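Local coordinates for protein short-chain type dehydrogenase/reductase (Mycobacterium ulcerans, PDB 3SVT) that probably catalyses a nicotinamide-dependent oxidation or reduction, as a member of the short-chain dehydrogenase/reductase family, at residues S151-S155 with N156-W160. Numbering follows the deposited sequence.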
ATOM      1  N   SER B 151       8.691  11.649   4.796  1.00 27.43           N
ATOM      2  CA  SER B 151       8.722  12.431   3.558  1.00 26.83           C
ATOM      3  C   SER B 151       7.942  11.731   2.461  1.00 27.45           C
ATOM      4  O   SER B 151       7.824  10.505   2.443  1.00 26.82           O
ATOM      5  CB  SER B 151      10.150  12.606   3.043  1.00 27.48           C
ATOM      6  OG  SER B 151      10.164  13.287   1.788  1.00 25.55           O
ATOM      7  N   ILE B 152       7.431  12.517   1.515  1.00 27.51           N
ATOM      8  CA  ILE B 152       6.878  11.942   0.298  1.00 27.73           C
ATOM      9  C   ILE B 152       7.917  11.086  -0.471  1.00 27.78           C
ATOM     10  O   ILE B 152       7.552  10.214  -1.260  1.00 28.35           O
ATOM     11  CB  ILE B 152       6.337  13.035  -0.626  1.00 28.48           C
ATOM     12  CG1 ILE B 152       5.581  12.407  -1.812  1.00 29.72           C
ATOM     13  CG2 ILE B 152       7.480  13.937  -1.081  1.00 28.89           C
ATOM     14  CD1 ILE B 152       4.573  13.349  -2.451  1.00 31.13           C
ATOM     15  N   ALA B 153       9.204  11.339  -0.256  1.00 27.11           N
ATOM     16  CA  ALA B 153      10.249  10.501  -0.817  1.00 27.15           C
ATOM     17  C   ALA B 153      10.080   9.027  -0.430  1.00 26.09           C
ATOM     18  O   ALA B 153      10.493   8.155  -1.188  1.00 27.09           O
ATOM     19  CB  ALA B 153      11.643  11.028  -0.438  1.00 26.69           C
ATOM     20  N   ALA B 154       9.443   8.753   0.715  1.00 25.67           N
ATOM     21  CA  ALA B 154       9.093   7.391   1.117  1.00 25.26           C
ATOM     22  C   ALA B 154       7.874   6.826   0.390  1.00 25.55           C
ATOM     23  O   ALA B 154       7.788   5.620   0.217  1.00 26.78           O
ATOM     24  CB  ALA B 154       8.858   7.298   2.698  1.00 24.97           C
ATOM     25  N   SER B 155       6.913   7.661  -0.006  1.00 24.72           N
ATOM     26  CA  SER B 155       5.673   7.139  -0.617  1.00 24.94           C
ATOM     27  C   SER B 155       5.783   7.065  -2.135  1.00 25.13           C
ATOM     28  O   SER B 155       5.130   6.240  -2.751  1.00 24.77           O
ATOM     29  CB  SER B 155       4.448   7.979  -0.243  1.00 24.56           C
ATOM     30  OG  SER B 155       4.610   9.332  -0.624  1.00 25.61           O
ATOM     31  N   ASN B 156       6.610   7.927  -2.716  1.00 24.73           N
ATOM     32  CA  ASN B 156       6.791   7.986  -4.164  1.00 25.65           C
ATOM     33  C   ASN B 156       8.291   8.053  -4.471  1.00 25.95           C
ATOM     34  O   ASN B 156       8.980   8.941  -3.966  1.00 27.06           O
ATOM     35  CB  ASN B 156       6.040   9.210  -4.747  1.00 25.25           C
ATOM     36  CG  ASN B 156       4.526   9.189  -4.440  1.00 27.02           C
ATOM     37  OD1 ASN B 156       4.110   9.322  -3.273  1.00 23.71           O
ATOM     38  ND2 ASN B 156       3.707   9.001  -5.482  1.00 23.90           N
ATOM     39  N   THR B 157       8.806   7.100  -5.248  1.00 26.24           N
ATOM     40  CA  THR B 157      10.230   7.117  -5.653  1.00 26.45           C
ATOM     41  C   THR B 157      10.674   8.480  -6.239  1.00 26.75           C
ATOM     42  O   THR B 157      10.020   9.036  -7.147  1.00 26.67           O
ATOM     43  CB  THR B 157      10.545   6.030  -6.706  1.00 26.92           C
ATOM     44  OG1 THR B 157       9.628   6.141  -7.813  1.00 25.36           O
ATOM     45  CG2 THR B 157      10.478   4.598  -6.054  1.00 26.85           C
ATOM     46  N   HIS B 158      11.768   9.002  -5.674  1.00 26.24           N
ATOM     47  CA  HIS B 158      12.399  10.223  -6.111  1.00 26.77           C
ATOM     48  C   HIS B 158      13.710   9.785  -6.777  1.00 26.91           C
ATOM     49  O   HIS B 158      14.706   9.533  -6.086  1.00 26.18           O
ATOM     50  CB  HIS B 158      12.714  11.155  -4.921  1.00 26.73           C
ATOM     51  CG  HIS B 158      11.521  11.864  -4.351  1.00 26.92           C
ATOM     52  ND1 HIS B 158      10.278  11.272  -4.250  1.00 26.86           N
ATOM     53  CD2 HIS B 158      11.392  13.112  -3.831  1.00 26.96           C
ATOM     54  CE1 HIS B 158       9.433  12.132  -3.701  1.00 27.79           C
ATOM     55  NE2 HIS B 158      10.082  13.254  -3.437  1.00 24.21           N
ATOM     56  N   ARG B 159      13.691   9.664  -8.104  1.00 26.45           N
ATOM     57  CA  ARG B 159      14.901   9.334  -8.830  1.00 26.87           C
ATOM     58  C   ARG B 159      16.042  10.251  -8.351  1.00 26.32           C
ATOM     59  O   ARG B 159      15.879  11.477  -8.272  1.00 25.86           O
ATOM     60  CB  ARG B 159      14.687   9.492 -10.356  1.00 27.17           C
ATOM     61  CG  ARG B 159      13.981   8.316 -11.037  1.00 28.14           C
ATOM     62  CD  ARG B 159      13.499   8.688 -12.469  1.00 29.76           C
ATOM     63  NE  ARG B 159      12.221   9.406 -12.355  1.00 33.43           N
ATOM     64  CZ  ARG B 159      11.525   9.939 -13.358  1.00 34.41           C
ATOM     65  NH1 ARG B 159      11.987   9.896 -14.593  1.00 34.03           N
ATOM     66  NH2 ARG B 159      10.358  10.546 -13.104  1.00 34.55           N
ATOM     67  N   TRP B 160      17.162   9.618  -8.012  1.00 26.30           N
ATOM     68  CA  TRP B 160      18.455  10.251  -7.714  1.00 25.99           C
ATOM     69  C   TRP B 160      18.552  10.815  -6.297  1.00 26.84           C
ATOM     70  O   TRP B 160      19.487  11.553  -5.981  1.00 26.15           O
ATOM     71  CB  TRP B 160      18.836  11.285  -8.768  1.00 26.79           C
ATOM     72  CG  TRP B 160      18.653  10.756 -10.167  1.00 25.89           C
ATOM     73  CD1 TRP B 160      19.355   9.756 -10.760  1.00 25.21           C
ATOM     74  CD2 TRP B 160      17.691  11.195 -11.123  1.00 27.85           C
ATOM     75  NE1 TRP B 160      18.892   9.534 -12.035  1.00 26.07           N
ATOM     76  CE2 TRP B 160      17.882  10.424 -12.291  1.00 27.52           C
ATOM     77  CE3 TRP B 160      16.698  12.182 -11.119  1.00 27.90           C
ATOM     78  CZ2 TRP B 160      17.089  10.582 -13.426  1.00 30.27           C
ATOM     79  CZ3 TRP B 160      15.933  12.357 -12.266  1.00 29.86           C
ATOM     80  CH2 TRP B 160      16.130  11.553 -13.399  1.00 30.85           C
TER
HETATM   81  O   HOH W   1      12.673   7.735  -2.999  1.00 11.64           O
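A short, weakly bonded helical turn, about residues 152-155, follows strand 144-149 in this Rossmann-type fold, and its exit is where Ile152, Ala153 and Ser155 meet Asn156 and His158. Its backbone bonds converge on Ile152 O, which accepts from both Ser155 N and Asn156 N, the latter at 2.9 Å with an N-H...O angle of 157°. At the start, Ser151 is the N-cap, its OG accepting from Ala153 N at 3.0 Å.

Beyond the turn the chain extends, and the His158 side chain points back to the turn and lays its ring against Ala153. Ala153 CA lies over one ring face, 3.6 Å from the centroid and displaced toward the rim, which meets the geometry of a CH-pi contact. Ile152 CG2 approaches the ring edge instead, 3.6 Å from NE2. The ring is tethered through ND1, which donates to Asn156 O at 2.7 Å; the 138° angle at the hydrogen shows the bond to be bent, and the donor approaches tilted from the carbonyl plane. A water molecule links the two segments, donating to Ala153 O and accepting from His158 N.

With CG beside its own backbone N (chi1 -58°), Asn156 carries its amide back to the turn. There OD1 accepts from Ser155 OG at 2.7 Å, in the carbonyl plane, while Ile152 CG1 packs 3.7 Å from the same oxygen. The amide's other end is also held, ND2 donating to Met257 O, so hydrogen bonds at both ends restrain rotation of the amide.

Ser155 OG is also hydrogen-bonded to Asn251 ND2 on strand 249-252, and Ile152 shares a backbone bond with Pro194 of strand 187-198. Ala153 rests on Tyr164 of helix 163-182, while Thr157 OG1 hydrogen-bonds Asp180 of the second subunit, placing the segment between strands 187-198 and 249-252, helix 163-182 and a subunit interface.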